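Local atomic coordinates of arylamine n-acetyltransferase (Mycobacterium smegmatis, PDB entry 1W5R), a protein that catalyses the transfer of an acetyl group, probably from acetyl-CoA, to arylamines. Residues A[33-38]-A[129-134]; A[137-142]-A[219-224]; A[141-144]-A[149-152]; A[168-173]-A[177-182]; A[227-232]-A[253-258]. The protein carries 1 engineered substitution. All coordinates share one frame; numbering follows the deposited sequence.

In the fold
Interactions 1, 2 and 3 follow one another along residues 129-144, the run that holds the probable catalytic aspartate, Asp-130. The centres of interactions 1 and 2 lie about 7 Å apart, and interactions 2 and 3 share Pro-141 and Ile-142. Interaction 4 is a hairpin within the same eight-stranded sheet whose two outermost strands meet in interaction 3; their centres are about 12 Å apart. Its Tyr-180 ring meets Phe-133, and its OH makes a weak hydrogen bond to Asp-130 OD2. Interactions 2 and 5 use neighbouring strands of the second sheet, 220-225 and 228-233, with centres about 14 Å apart. Interactions 3 and 5 are the most distant, about 27 Å between centres.

Interaction 1: A[33-38]-A[129-134]; sequences AAHNRS and VDVGFG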
# COMPACT_ATOMS: atom_id res chain seq x y z
N ALA A 33 -5.20 20.94 -12.43
CA ALA A 33 -5.08 19.49 -12.53
C ALA A 33 -3.72 19.05 -13.08
O ALA A 33 -3.12 18.09 -12.60
CB ALA A 33 -6.23 18.91 -13.38
N ALA A 34 -3.23 19.76 -14.09
CA ALA A 34 -1.95 19.41 -14.69
C ALA A 34 -0.79 19.69 -13.74
O ALA A 34 0.13 18.89 -13.60
CB ALA A 34 -1.77 20.19 -16.00
N HIS A 35 -0.87 20.84 -13.06
CA HIS A 35 0.13 21.19 -12.05
C HIS A 35 0.15 20.14 -10.92
O HIS A 35 1.22 19.65 -10.53
CB HIS A 35 -0.16 22.60 -11.53
CG HIS A 35 0.90 23.16 -10.63
ND1 HIS A 35 1.59 24.32 -10.94
CD2 HIS A 35 1.37 22.76 -9.42
CE1 HIS A 35 2.43 24.60 -9.96
NE2 HIS A 35 2.32 23.67 -9.03
N ASN A 36 -1.04 19.76 -10.45
CA ASN A 36 -1.18 18.77 -9.38
C ASN A 36 -0.40 17.49 -9.68
O ASN A 36 0.26 16.94 -8.79
CB ASN A 36 -2.65 18.35 -9.22
CG ASN A 36 -3.50 19.35 -8.42
OD1 ASN A 36 -3.01 20.18 -7.62
ND2 ASN A 36 -4.79 19.24 -8.61
N ARG A 37 -0.51 17.00 -10.91
CA ARG A 37 0.08 15.71 -11.24
C ARG A 37 1.53 15.78 -11.69
O ARG A 37 2.19 14.76 -11.78
CB ARG A 37 -0.74 14.94 -12.29
CG ARG A 37 -0.68 15.52 -13.71
CD ARG A 37 -1.47 14.67 -14.70
NE ARG A 37 -2.91 14.73 -14.47
CZ ARG A 37 -3.74 15.59 -15.06
NH1 ARG A 37 -5.04 15.54 -14.78
NH2 ARG A 37 -3.29 16.51 -15.93
N SER A 38 2.00 17.00 -12.00
CA SER A 38 3.31 17.17 -12.65
C SER A 38 4.44 17.71 -11.78
O SER A 38 5.61 17.35 -12.01
CB SER A 38 3.18 18.09 -13.86
OG SER A 38 2.25 17.59 -14.82
N VAL A 129 -7.44 29.27 -5.24
CA VAL A 129 -6.58 28.33 -5.95
C VAL A 129 -5.40 28.02 -5.03
O VAL A 129 -4.76 28.93 -4.50
CB VAL A 129 -6.09 28.93 -7.30
CG1 VAL A 129 -5.10 27.99 -7.96
CG2 VAL A 129 -7.30 29.16 -8.23
N ASP A 130 -5.15 26.73 -4.82
CA ASP A 130 -4.07 26.33 -3.93
C ASP A 130 -3.53 25.01 -4.41
O ASP A 130 -4.17 23.98 -4.24
CB ASP A 130 -4.60 26.22 -2.49
CG ASP A 130 -3.54 25.74 -1.49
OD1 ASP A 130 -2.34 25.67 -1.84
OD2 ASP A 130 -3.94 25.45 -0.34
N VAL A 131 -2.37 25.06 -5.06
CA VAL A 131 -1.71 23.84 -5.52
C VAL A 131 -0.47 23.53 -4.67
O VAL A 131 0.36 22.70 -5.04
CB VAL A 131 -1.35 23.91 -7.03
CG1 VAL A 131 -2.63 24.05 -7.88
CG2 VAL A 131 -0.38 25.06 -7.31
N GLY A 132 -0.37 24.21 -3.52
CA GLY A 132 0.84 24.15 -2.71
C GLY A 132 0.73 23.58 -1.32
O GLY A 132 1.71 23.65 -0.55
N PHE A 133 -0.43 23.01 -0.97
CA PHE A 133 -0.64 22.55 0.42
C PHE A 133 -0.10 21.13 0.64
O PHE A 133 -0.06 20.65 1.78
CB PHE A 133 -2.13 22.60 0.78
CG PHE A 133 -2.41 22.41 2.24
CD1 PHE A 133 -1.93 23.32 3.20
CD2 PHE A 133 -3.16 21.32 2.68
CE1 PHE A 133 -2.19 23.13 4.56
CE2 PHE A 133 -3.44 21.14 4.04
CZ PHE A 133 -2.95 22.04 4.98
N GLY A 134 0.31 20.46 -0.44
CA GLY A 134 0.89 19.11 -0.35
C GLY A 134 -0.11 18.02 -0.71
O GLY A 134 -0.95 18.20 -1.60
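Val-131 sets its two methyl groups against His-35 and Asn-36, on the last turn of helix 25-38. The segment that carries it starts at Val-129, the end of strand 127-129, whose side chain packs on Leu-28 and Val-32 earlier in the same helix. Asp-130 comes next and turns away from residues 33-38. Its OD1 accepts the backbone N-H of Gly-132, with N 3.0 Å from OD1 of Asp-130, which makes an Asx turn. The N-H meets OD1 on the anti side, 32° out of the carboxylate plane. OD2 is bonded to His-113 NE2. This pair matches the cysteine-histidine-aspartate triad of arylamine N-acetyltransferases. Asp-130 and His-113 are its likely members, so the turn probably lies in the active site. Asn-77 bonds to both OD1 of Asp-130 and the backbone N of Val-131.

Val-131 then points at the helix. CG2 sits over one face of the His-35 imidazole, 3.7 Å from the ring centroid, in a CH-pi contact. It is shifted toward the rim, 3.5 Å from NE2 of His-35. CB of Val-131 comes to 3.8 Å from CD2 of the same ring. His-35 offers that face because its CG is anti to the backbone N (chi1 -172°). The ring is held at both nitrogens, ND1 by Tyr-11 OH and NE2 by His-76 ND1, which should fix its rotation. The other methyl, CG1, meets the end of the Asn-36 side chain. Further on, the ring of Phe-133 meets those of His-113 and Tyr-180.

Interaction 2: A[137-142]-A[219-224]; sequences TLTSPI and DARYNL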
# COMPACT_ATOMS: atom_id res chain seq x y z
N THR A 137 -3.78 19.05 -0.93
CA THR A 137 -4.03 20.33 -1.62
C THR A 137 -5.29 20.26 -2.49
O THR A 137 -5.65 19.18 -3.00
CB THR A 137 -2.83 20.75 -2.48
OG1 THR A 137 -2.84 22.18 -2.64
CG2 THR A 137 -2.82 20.05 -3.84
N LEU A 138 -5.94 21.41 -2.66
CA LEU A 138 -7.07 21.51 -3.59
C LEU A 138 -6.68 21.08 -5.00
O LEU A 138 -5.63 21.47 -5.50
CB LEU A 138 -7.58 22.94 -3.66
CG LEU A 138 -8.64 23.37 -2.65
CD1 LEU A 138 -8.85 24.87 -2.69
CD2 LEU A 138 -9.97 22.67 -2.92
N THR A 139 -7.55 20.28 -5.62
CA THR A 139 -7.30 19.76 -6.95
C THR A 139 -8.22 20.38 -8.00
O THR A 139 -8.20 19.99 -9.18
CB THR A 139 -7.43 18.23 -6.98
OG1 THR A 139 -8.77 17.85 -6.62
CG2 THR A 139 -6.40 17.59 -6.01
N SER A 140 -9.00 21.36 -7.56
CA SER A 140 -9.80 22.23 -8.44
C SER A 140 -9.72 23.62 -7.86
O SER A 140 -9.53 23.78 -6.66
CB SER A 140 -11.29 21.83 -8.41
OG SER A 140 -11.49 20.48 -8.75
N PRO A 141 -9.94 24.65 -8.70
CA PRO A 141 -10.26 25.94 -8.14
C PRO A 141 -11.66 25.85 -7.53
O PRO A 141 -12.50 25.10 -8.05
CB PRO A 141 -10.29 26.87 -9.36
CG PRO A 141 -10.60 26.00 -10.50
CD PRO A 141 -9.99 24.65 -10.18
N ILE A 142 -11.91 26.56 -6.43
CA ILE A 142 -13.27 26.62 -5.88
C ILE A 142 -13.67 28.06 -5.73
O ILE A 142 -12.82 28.95 -5.73
CB ILE A 142 -13.42 25.85 -4.53
CG1 ILE A 142 -12.63 26.52 -3.40
CG2 ILE A 142 -13.05 24.37 -4.69
CD1 ILE A 142 -12.87 25.93 -2.02
N ASP A 219 -6.40 9.76 -9.78
CA ASP A 219 -6.89 8.62 -8.98
C ASP A 219 -6.48 8.62 -7.52
O ASP A 219 -7.10 7.93 -6.71
CB ASP A 219 -6.42 7.30 -9.58
CG ASP A 219 -7.01 7.03 -10.95
OD1 ASP A 219 -8.17 7.42 -11.19
OD2 ASP A 219 -6.30 6.41 -11.77
N ALA A 220 -5.43 9.36 -7.17
CA ALA A 220 -4.90 9.19 -5.81
C ALA A 220 -4.10 10.38 -5.32
O ALA A 220 -3.49 11.08 -6.11
CB ALA A 220 -4.05 7.92 -5.72
N ARG A 221 -4.09 10.55 -4.00
CA ARG A 221 -3.20 11.50 -3.34
C ARG A 221 -2.04 10.73 -2.73
O ARG A 221 -2.27 9.73 -2.04
CB ARG A 221 -3.94 12.26 -2.24
CG ARG A 221 -5.11 13.09 -2.75
CD ARG A 221 -5.88 13.73 -1.59
NE ARG A 221 -6.92 14.67 -2.02
CZ ARG A 221 -6.68 15.92 -2.44
NH1 ARG A 221 -5.43 16.38 -2.52
NH2 ARG A 221 -7.69 16.71 -2.80
N TYR A 222 -0.83 11.21 -2.97
CA TYR A 222 0.39 10.59 -2.45
C TYR A 222 1.07 11.53 -1.50
O TYR A 222 1.33 12.68 -1.85
CB TYR A 222 1.35 10.25 -3.59
CG TYR A 222 0.77 9.25 -4.56
CD1 TYR A 222 -0.06 9.67 -5.60
CD2 TYR A 222 1.06 7.89 -4.44
CE1 TYR A 222 -0.59 8.75 -6.49
CE2 TYR A 222 0.52 6.96 -5.33
CZ TYR A 222 -0.29 7.40 -6.35
OH TYR A 222 -0.84 6.48 -7.23
N ASN A 223 1.36 11.06 -0.28
CA ASN A 223 2.04 11.90 0.70
C ASN A 223 3.07 11.12 1.48
O ASN A 223 2.72 10.22 2.25
CB ASN A 223 1.08 12.56 1.67
CG ASN A 223 1.78 13.61 2.50
OD1 ASN A 223 2.19 14.63 1.98
ND2 ASN A 223 1.97 13.34 3.78
N LEU A 224 4.33 11.47 1.25
CA LEU A 224 5.47 10.84 1.93
C LEU A 224 5.91 11.75 3.07
O LEU A 224 6.18 12.92 2.85
CB LEU A 224 6.62 10.68 0.94
CG LEU A 224 7.94 10.10 1.47
CD1 LEU A 224 7.79 8.59 1.69
CD2 LEU A 224 9.10 10.37 0.52
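Arg-221 reaches across from its strand and grips the backbone carbonyl of Thr-137 end-on, with two nitrogens on one oxygen. NH1 lies 2.8 Å from O of Thr-137, with an N-H...O angle of 154°. NH2 gives the longer and more bent bond to the same Thr-137 O, at 3.2 Å and 136°. The oxygen sits at the guanidinium edge, close to its plane. Beside it, CG2 of Thr-139 packs obliquely against the group, 3.6 Å from NH2 of Arg-221.

The arginine spans the gap because its chain is extended from CG to NE. Its nitrogens also have partners beyond this carbonyl. NH1 bonds to Gly-135 O, and NH2 forms a salt bridge with Glu-155. The carboxylate probably offsets the charge of this buried guanidinium. On the loop side, Thr-137 OG1 is tied to Asp-130 O and to the backbone N of Phe-133, so the gripped loop is fixed to the turn at the probable catalytic aspartate.

The arrangement is a bidentate, end-on arginine-to-carbonyl interaction. It joins the five-stranded antiparallel sheet that contains strand 220-225 to the loop between strands 127-129 and 142-143, at the junction of two sheets of the arylamine N-acetyltransferase fold.

Interaction 3: A[141-144]-A[149-152]; sequences PIRL and VQQT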
# COMPACT_ATOMS: atom_id res chain seq x y z
N PRO A 141 -9.94 24.65 -8.70
CA PRO A 141 -10.26 25.94 -8.14
C PRO A 141 -11.66 25.85 -7.53
O PRO A 141 -12.50 25.10 -8.05
CB PRO A 141 -10.29 26.87 -9.36
CG PRO A 141 -10.60 26.00 -10.50
CD PRO A 141 -9.99 24.65 -10.18
N ILE A 142 -11.91 26.56 -6.43
CA ILE A 142 -13.27 26.62 -5.88
C ILE A 142 -13.67 28.06 -5.73
O ILE A 142 -12.82 28.95 -5.73
CB ILE A 142 -13.42 25.85 -4.53
CG1 ILE A 142 -12.63 26.52 -3.40
CG2 ILE A 142 -13.05 24.37 -4.69
CD1 ILE A 142 -12.87 25.93 -2.02
N ARG A 143 -14.97 28.32 -5.65
CA ARG A 143 -15.44 29.70 -5.47
C ARG A 143 -15.01 30.20 -4.11
O ARG A 143 -15.20 29.53 -3.11
CB ARG A 143 -16.95 29.81 -5.65
CG ARG A 143 -17.45 29.35 -7.01
CD ARG A 143 -18.90 29.76 -7.26
NE ARG A 143 -19.74 29.47 -6.11
CZ ARG A 143 -20.21 28.26 -5.80
NH1 ARG A 143 -19.93 27.21 -6.57
NH2 ARG A 143 -20.97 28.09 -4.73
N LEU A 144 -14.40 31.37 -4.04
CA LEU A 144 -14.00 31.96 -2.76
C LEU A 144 -15.28 32.59 -2.17
O LEU A 144 -15.54 33.79 -2.27
CB LEU A 144 -12.86 32.98 -2.96
CG LEU A 144 -12.10 33.43 -1.71
CD1 LEU A 144 -12.44 32.54 -0.51
CD2 LEU A 144 -10.59 33.41 -1.95
N VAL A 149 -20.82 23.63 0.52
CA VAL A 149 -19.94 22.52 0.22
C VAL A 149 -19.72 22.51 -1.28
O VAL A 149 -20.68 22.59 -2.06
CB VAL A 149 -20.55 21.18 0.66
CG1 VAL A 149 -19.75 20.01 0.09
CG2 VAL A 149 -20.61 21.10 2.17
N GLN A 150 -18.45 22.45 -1.69
CA GLN A 150 -18.13 22.48 -3.10
C GLN A 150 -17.41 21.21 -3.51
O GLN A 150 -16.43 20.80 -2.85
CB GLN A 150 -17.26 23.70 -3.42
CG GLN A 150 -17.91 25.03 -3.08
CD GLN A 150 -17.10 26.20 -3.58
OE1 GLN A 150 -16.84 26.32 -4.78
NE2 GLN A 150 -16.68 27.07 -2.67
N GLN A 151 -17.88 20.57 -4.57
CA GLN A 151 -17.21 19.41 -5.14
C GLN A 151 -15.94 19.84 -5.86
O GLN A 151 -15.81 20.98 -6.34
CB GLN A 151 -18.14 18.64 -6.09
CG GLN A 151 -19.48 18.15 -5.45
CD GLN A 151 -19.30 17.20 -4.26
OE1 GLN A 151 -18.29 16.49 -4.14
NE2 GLN A 151 -20.30 17.15 -3.38
N THR A 152 -14.98 18.91 -5.90
CA THR A 152 -13.71 19.08 -6.61
C THR A 152 -13.44 17.80 -7.42
O THR A 152 -14.29 16.90 -7.48
CB THR A 152 -12.53 19.31 -5.63
OG1 THR A 152 -12.21 18.09 -4.94
CG2 THR A 152 -12.88 20.42 -4.61
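Two hydrogen bonds join the side-chain amide of Gln-150 to the backbone of Arg-143. The backbone N of Arg-143 donates to OE1 of Gln-150 at 2.9 Å, in the carbonyl plane and on a lone pair. NE2 of Gln-150 gives its N-H to O of Arg-143, also at 2.9 Å and nearly straight, at 168°. That oxygen lies in the amide plane and is likewise met on a lone pair. Gln-150 can reach because its chain is extended beyond CG (chi2 -172°).

Van der Waals contacts flank this pair. CB of Ile-142 lies 3.5 Å from the amide oxygen OE1 of Gln-150. The apolar contact is CG2 of Ile-142 on CG2 of Thr-152, at 4.0 Å.

Charge enters through Arg-143. Its chain bends at chi3 and brings one guanidinium face to OE1 of Gln-150, which stands 3.7 Å above that plane, nearer its rim than its centre. NE of this exposed arginine forms a salt bridge with Glu-145.

Strand 142-143 and the short, weakly bonded strand 149-150 are outermost in the eight-stranded sheet, which curls round until they face each other. A side chain bridges the sheet edges, consistent with the closing of a barrel. The amide oxygen and one N-H are each met by a main-chain atom, as a strand backbone would be.

Interaction 4: A[168-173]-A[177-182]; sequences LAAQVR and QPLYTF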
# COMPACT_ATOMS: atom_id res chain seq x y z
N LEU A 168 -10.61 26.96 5.28
CA LEU A 168 -10.83 25.89 4.30
C LEU A 168 -10.79 24.54 4.99
O LEU A 168 -9.84 24.23 5.72
CB LEU A 168 -9.74 25.93 3.23
CG LEU A 168 -9.91 24.87 2.13
CD1 LEU A 168 -11.13 25.19 1.27
CD2 LEU A 168 -8.65 24.77 1.28
N ALA A 169 -11.82 23.73 4.74
CA ALA A 169 -11.88 22.35 5.24
C ALA A 169 -12.05 21.37 4.09
O ALA A 169 -12.57 21.73 3.03
CB ALA A 169 -13.01 22.18 6.25
N ALA A 170 -11.61 20.15 4.33
CA ALA A 170 -11.77 19.05 3.37
C ALA A 170 -12.48 17.89 4.04
O ALA A 170 -12.27 17.62 5.23
CB ALA A 170 -10.42 18.58 2.87
N GLN A 171 -13.34 17.21 3.28
CA GLN A 171 -13.99 16.02 3.78
C GLN A 171 -13.06 14.87 3.50
O GLN A 171 -12.99 14.34 2.38
CB GLN A 171 -15.35 15.81 3.10
CG GLN A 171 -16.18 14.73 3.77
CD GLN A 171 -17.45 14.47 3.00
OE1 GLN A 171 -18.35 15.31 2.96
NE2 GLN A 171 -17.52 13.32 2.36
N VAL A 172 -12.30 14.50 4.52
CA VAL A 172 -11.28 13.48 4.37
C VAL A 172 -11.81 12.17 4.94
O VAL A 172 -12.02 12.03 6.15
CB VAL A 172 -9.97 13.87 5.09
CG1 VAL A 172 -8.91 12.78 4.90
CG2 VAL A 172 -9.45 15.23 4.59
N ARG A 173 -12.05 11.22 4.04
CA ARG A 173 -12.57 9.89 4.40
C ARG A 173 -13.80 9.97 5.32
O ARG A 173 -13.88 9.32 6.36
CB ARG A 173 -11.46 9.01 4.98
CG ARG A 173 -10.14 9.15 4.24
CD ARG A 173 -9.15 8.10 4.65
NE ARG A 173 -9.20 6.98 3.72
CZ ARG A 173 -9.82 5.83 3.96
NH1 ARG A 173 -10.43 5.61 5.12
NH2 ARG A 173 -9.79 4.88 3.03
N GLN A 177 -12.25 18.07 8.03
CA GLN A 177 -11.00 18.46 8.67
C GLN A 177 -10.62 19.86 8.23
O GLN A 177 -10.40 20.09 7.04
CB GLN A 177 -9.89 17.49 8.31
CG GLN A 177 -10.16 16.09 8.86
CD GLN A 177 -8.97 15.18 8.82
OE1 GLN A 177 -7.97 15.46 8.16
NE2 GLN A 177 -9.08 14.06 9.54
N PRO A 178 -10.58 20.80 9.17
CA PRO A 178 -10.03 22.11 8.85
C PRO A 178 -8.56 22.00 8.43
O PRO A 178 -7.78 21.26 9.07
CB PRO A 178 -10.16 22.87 10.18
CG PRO A 178 -11.31 22.17 10.90
CD PRO A 178 -11.08 20.74 10.56
N LEU A 179 -8.20 22.72 7.38
CA LEU A 179 -6.85 22.68 6.84
C LEU A 179 -6.09 23.95 7.22
O LEU A 179 -5.01 23.86 7.82
CB LEU A 179 -6.87 22.53 5.32
CG LEU A 179 -7.60 21.29 4.76
CD1 LEU A 179 -7.42 21.28 3.26
CD2 LEU A 179 -7.14 19.96 5.40
N TYR A 180 -6.64 25.11 6.88
CA TYR A 180 -5.98 26.35 7.24
C TYR A 180 -6.99 27.48 7.28
O TYR A 180 -8.10 27.35 6.76
CB TYR A 180 -4.84 26.66 6.26
CG TYR A 180 -5.20 26.66 4.79
CD1 TYR A 180 -5.80 27.77 4.18
CD2 TYR A 180 -4.92 25.55 3.99
CE1 TYR A 180 -6.11 27.78 2.80
CE2 TYR A 180 -5.23 25.55 2.62
CZ TYR A 180 -5.84 26.67 2.04
OH TYR A 180 -6.11 26.71 0.68
N THR A 181 -6.59 28.58 7.92
CA THR A 181 -7.36 29.79 7.94
C THR A 181 -6.61 30.85 7.15
O THR A 181 -5.39 30.79 7.05
CB THR A 181 -7.59 30.28 9.38
OG1 THR A 181 -6.34 30.67 9.97
CG2 THR A 181 -8.25 29.20 10.24
N PHE A 182 -7.33 31.80 6.58
CA PHE A 182 -6.69 32.88 5.83
C PHE A 182 -7.60 34.08 5.75
O PHE A 182 -8.83 33.95 5.88
CB PHE A 182 -6.31 32.40 4.41
CG PHE A 182 -7.50 32.07 3.53
CD1 PHE A 182 -8.01 33.02 2.64
CD2 PHE A 182 -8.09 30.81 3.57
CE1 PHE A 182 -9.09 32.72 1.81
CE2 PHE A 182 -9.18 30.51 2.74
CZ PHE A 182 -9.68 31.46 1.87
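Residues 168-172 and 177-182 run antiparallel, with strand axes 4.4 Å apart at closest approach and 152° between their directions. Ala-170 and Gln-177 form a hydrogen-bonded pair, N of Ala-170 to O of Gln-177 at 3.0 Å and N of Gln-177 to O of Ala-170 at 2.8 Å. Ala-169 and Pro-178 are a non-hydrogen-bonded pair. There CA of Ala-169 comes to 3.2 Å from O of Gln-177, a CA-H...O contact. Leu-168 then faces both Leu-179 and Tyr-180, a classic beta bulge: O of Leu-168 accepts the N-H of Leu-179, while its own N-H goes to O of Tyr-180.

The contact is the beta hairpin of strands 165-172 and 175-182, inside the eight-stranded sheet. Strand 157-162 continues it beyond the first strand, and strand 90-98 beyond the second.

The bulge puts Leu-179 and Tyr-180 beside Leu-168. CB of Leu-168 lies over one face of the Tyr-180 ring, 4.3 Å from its centroid, a CH-pi contact. The leucine lies alongside the tyrosine, both leaving the sheet on the same face. CD2 of Leu-168 reaches the far end of the ring, 3.5 Å from CZ of Tyr-180. The phenol OH goes on to a weak hydrogen bond with Asp-130 OD2, and His-113 meets the ring edge-to-face.

CD1 of Leu-179 touches both CD2 of Leu-168 and CB of Ala-170, 4.1 Å from the latter. Toward the turn, CG2 of Val-172 crosses the amide end of Gln-177, 3.9 Å from its OE1. That OE1 accepts from Trp-100 NE1.

Interaction 5: A[227-232]-A[253-258]; sequences RNLAVH and VNRFGI
Leu-229 splits its two methyl groups between Phe-256 and Arg-255, near the C-terminal end of helix 245-255. The two contacts differ in their surroundings.

The Phe-256 side is buried and closely packed all round. CD1 of Leu-229 comes to the edge of the Phe-256 ring, near its plane, 3.8 Å from CZ. The two side chains run past one another from opposite ends. Leu-229 reaches the ring because its CG stands anti to the backbone N (chi1 172°), which sends the fork out from strand 228-233 toward the helix. The ring also rests on Val-213 and Val-215 of strand 212-216 and on Tyr-222, while Ile-240 and Leu-224 lie beside Leu-229. The helix end is thus packed against the five-stranded antiparallel sheet.

The other side is open to solvent. Arg-255 is exposed, and its chain runs out extended from CG to NE. CD2 of Leu-229 lies over one face of its guanidinium, 3.4 Å above the plane and toward the rim. The nearest nitrogen is NH1 of Arg-255, at 3.6 Å from CD2 of Leu-229, so this exposed approach is no longer than the buried one. Arg-233 of the second subunit packs against Arg-255.

No hydrogen bond joins the two segments, so the contact is dispersive. The methyl covers the flat of the guanidinium. Such a face-on approach probably does not block the N-H groups, which point outward in the guanidinium plane.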
# COMPACT_ATOMS: atom_id res chain seq x y z
N ARG A 227 9.95 7.93 6.11
CA ARG A 227 9.87 6.61 5.47
C ARG A 227 8.45 6.17 5.08
O ARG A 227 8.28 5.12 4.43
CB ARG A 227 10.44 5.54 6.40
CG ARG A 227 9.55 5.28 7.60
CD ARG A 227 10.00 4.04 8.37
NE ARG A 227 11.12 4.28 9.26
CZ ARG A 227 12.29 3.63 9.23
NH1 ARG A 227 12.54 2.71 8.30
NH2 ARG A 227 13.21 3.93 10.14
N ASN A 228 7.45 6.96 5.46
CA ASN A 228 6.05 6.57 5.36
C ASN A 228 5.33 7.25 4.21
O ASN A 228 5.12 8.48 4.23
CB ASN A 228 5.35 6.90 6.67
CG ASN A 228 5.93 6.14 7.85
OD1 ASN A 228 5.95 4.90 7.85
ND2 ASN A 228 6.40 6.87 8.85
N LEU A 229 4.94 6.46 3.23
CA LEU A 229 4.18 6.93 2.08
C LEU A 229 2.71 6.59 2.26
O LEU A 229 2.33 5.41 2.28
CB LEU A 229 4.74 6.33 0.79
CG LEU A 229 3.96 6.56 -0.50
CD1 LEU A 229 3.82 8.06 -0.79
CD2 LEU A 229 4.64 5.87 -1.67
N ALA A 230 1.88 7.61 2.40
CA ALA A 230 0.43 7.41 2.45
C ALA A 230 -0.19 7.61 1.06
O ALA A 230 0.17 8.56 0.34
CB ALA A 230 -0.22 8.37 3.44
N VAL A 231 -1.12 6.74 0.70
CA VAL A 231 -1.86 6.87 -0.54
C VAL A 231 -3.35 6.84 -0.19
O VAL A 231 -3.82 5.91 0.47
CB VAL A 231 -1.53 5.72 -1.54
CG1 VAL A 231 -2.22 5.98 -2.87
CG2 VAL A 231 -0.01 5.57 -1.73
N HIS A 232 -4.09 7.86 -0.62
CA HIS A 232 -5.54 7.87 -0.48
C HIS A 232 -6.16 7.71 -1.86
O HIS A 232 -5.93 8.53 -2.76
CB HIS A 232 -6.01 9.17 0.18
CG HIS A 232 -5.81 9.21 1.66
ND1 HIS A 232 -6.37 10.19 2.46
CD2 HIS A 232 -5.11 8.40 2.49
CE1 HIS A 232 -6.02 9.97 3.72
NE2 HIS A 232 -5.26 8.89 3.76
N VAL A 253 12.97 9.90 -6.56
CA VAL A 253 13.40 10.03 -7.96
C VAL A 253 12.37 9.43 -8.94
O VAL A 253 12.02 10.06 -9.95
CB VAL A 253 14.79 9.38 -8.18
CG1 VAL A 253 15.23 9.49 -9.63
CG2 VAL A 253 15.81 10.04 -7.28
N ASN A 254 11.90 8.23 -8.64
CA ASN A 254 11.13 7.44 -9.60
C ASN A 254 9.61 7.43 -9.41
O ASN A 254 8.86 7.28 -10.39
CB ASN A 254 11.70 6.02 -9.68
CG ASN A 254 13.13 6.01 -10.19
OD1 ASN A 254 14.05 5.61 -9.48
ND2 ASN A 254 13.32 6.48 -11.42
N ARG A 255 9.15 7.58 -8.17
CA ARG A 255 7.72 7.79 -7.92
C ARG A 255 7.36 9.27 -8.10
O ARG A 255 6.37 9.60 -8.76
CB ARG A 255 7.33 7.34 -6.51
CG ARG A 255 7.17 5.83 -6.30
CD ARG A 255 6.57 5.60 -4.91
NE ARG A 255 6.15 4.22 -4.66
CZ ARG A 255 4.89 3.80 -4.67
NH1 ARG A 255 3.89 4.63 -4.92
NH2 ARG A 255 4.63 2.52 -4.41
N PHE A 256 8.16 10.16 -7.52
CA PHE A 256 7.81 11.58 -7.47
C PHE A 256 8.46 12.44 -8.56
O PHE A 256 8.14 13.62 -8.71
CB PHE A 256 8.09 12.15 -6.07
CG PHE A 256 7.15 11.63 -5.02
CD1 PHE A 256 7.58 10.69 -4.08
CD2 PHE A 256 5.83 12.08 -4.95
CE1 PHE A 256 6.71 10.21 -3.08
CE2 PHE A 256 4.96 11.61 -3.98
CZ PHE A 256 5.39 10.68 -3.03
N GLY A 257 9.37 11.85 -9.33
CA GLY A 257 9.95 12.52 -10.49
C GLY A 257 10.89 13.68 -10.19
O GLY A 257 11.02 14.60 -11.00
N ILE A 258 11.55 13.63 -9.03
CA ILE A 258 12.47 14.70 -8.62
C ILE A 258 13.91 14.32 -8.95
O ILE A 258 14.39 13.24 -8.56
CB ILE A 258 12.34 15.03 -7.11
CG1 ILE A 258 10.92 15.55 -6.80
CG2 ILE A 258 13.40 16.07 -6.68
CD1 ILE A 258 10.58 15.54 -5.30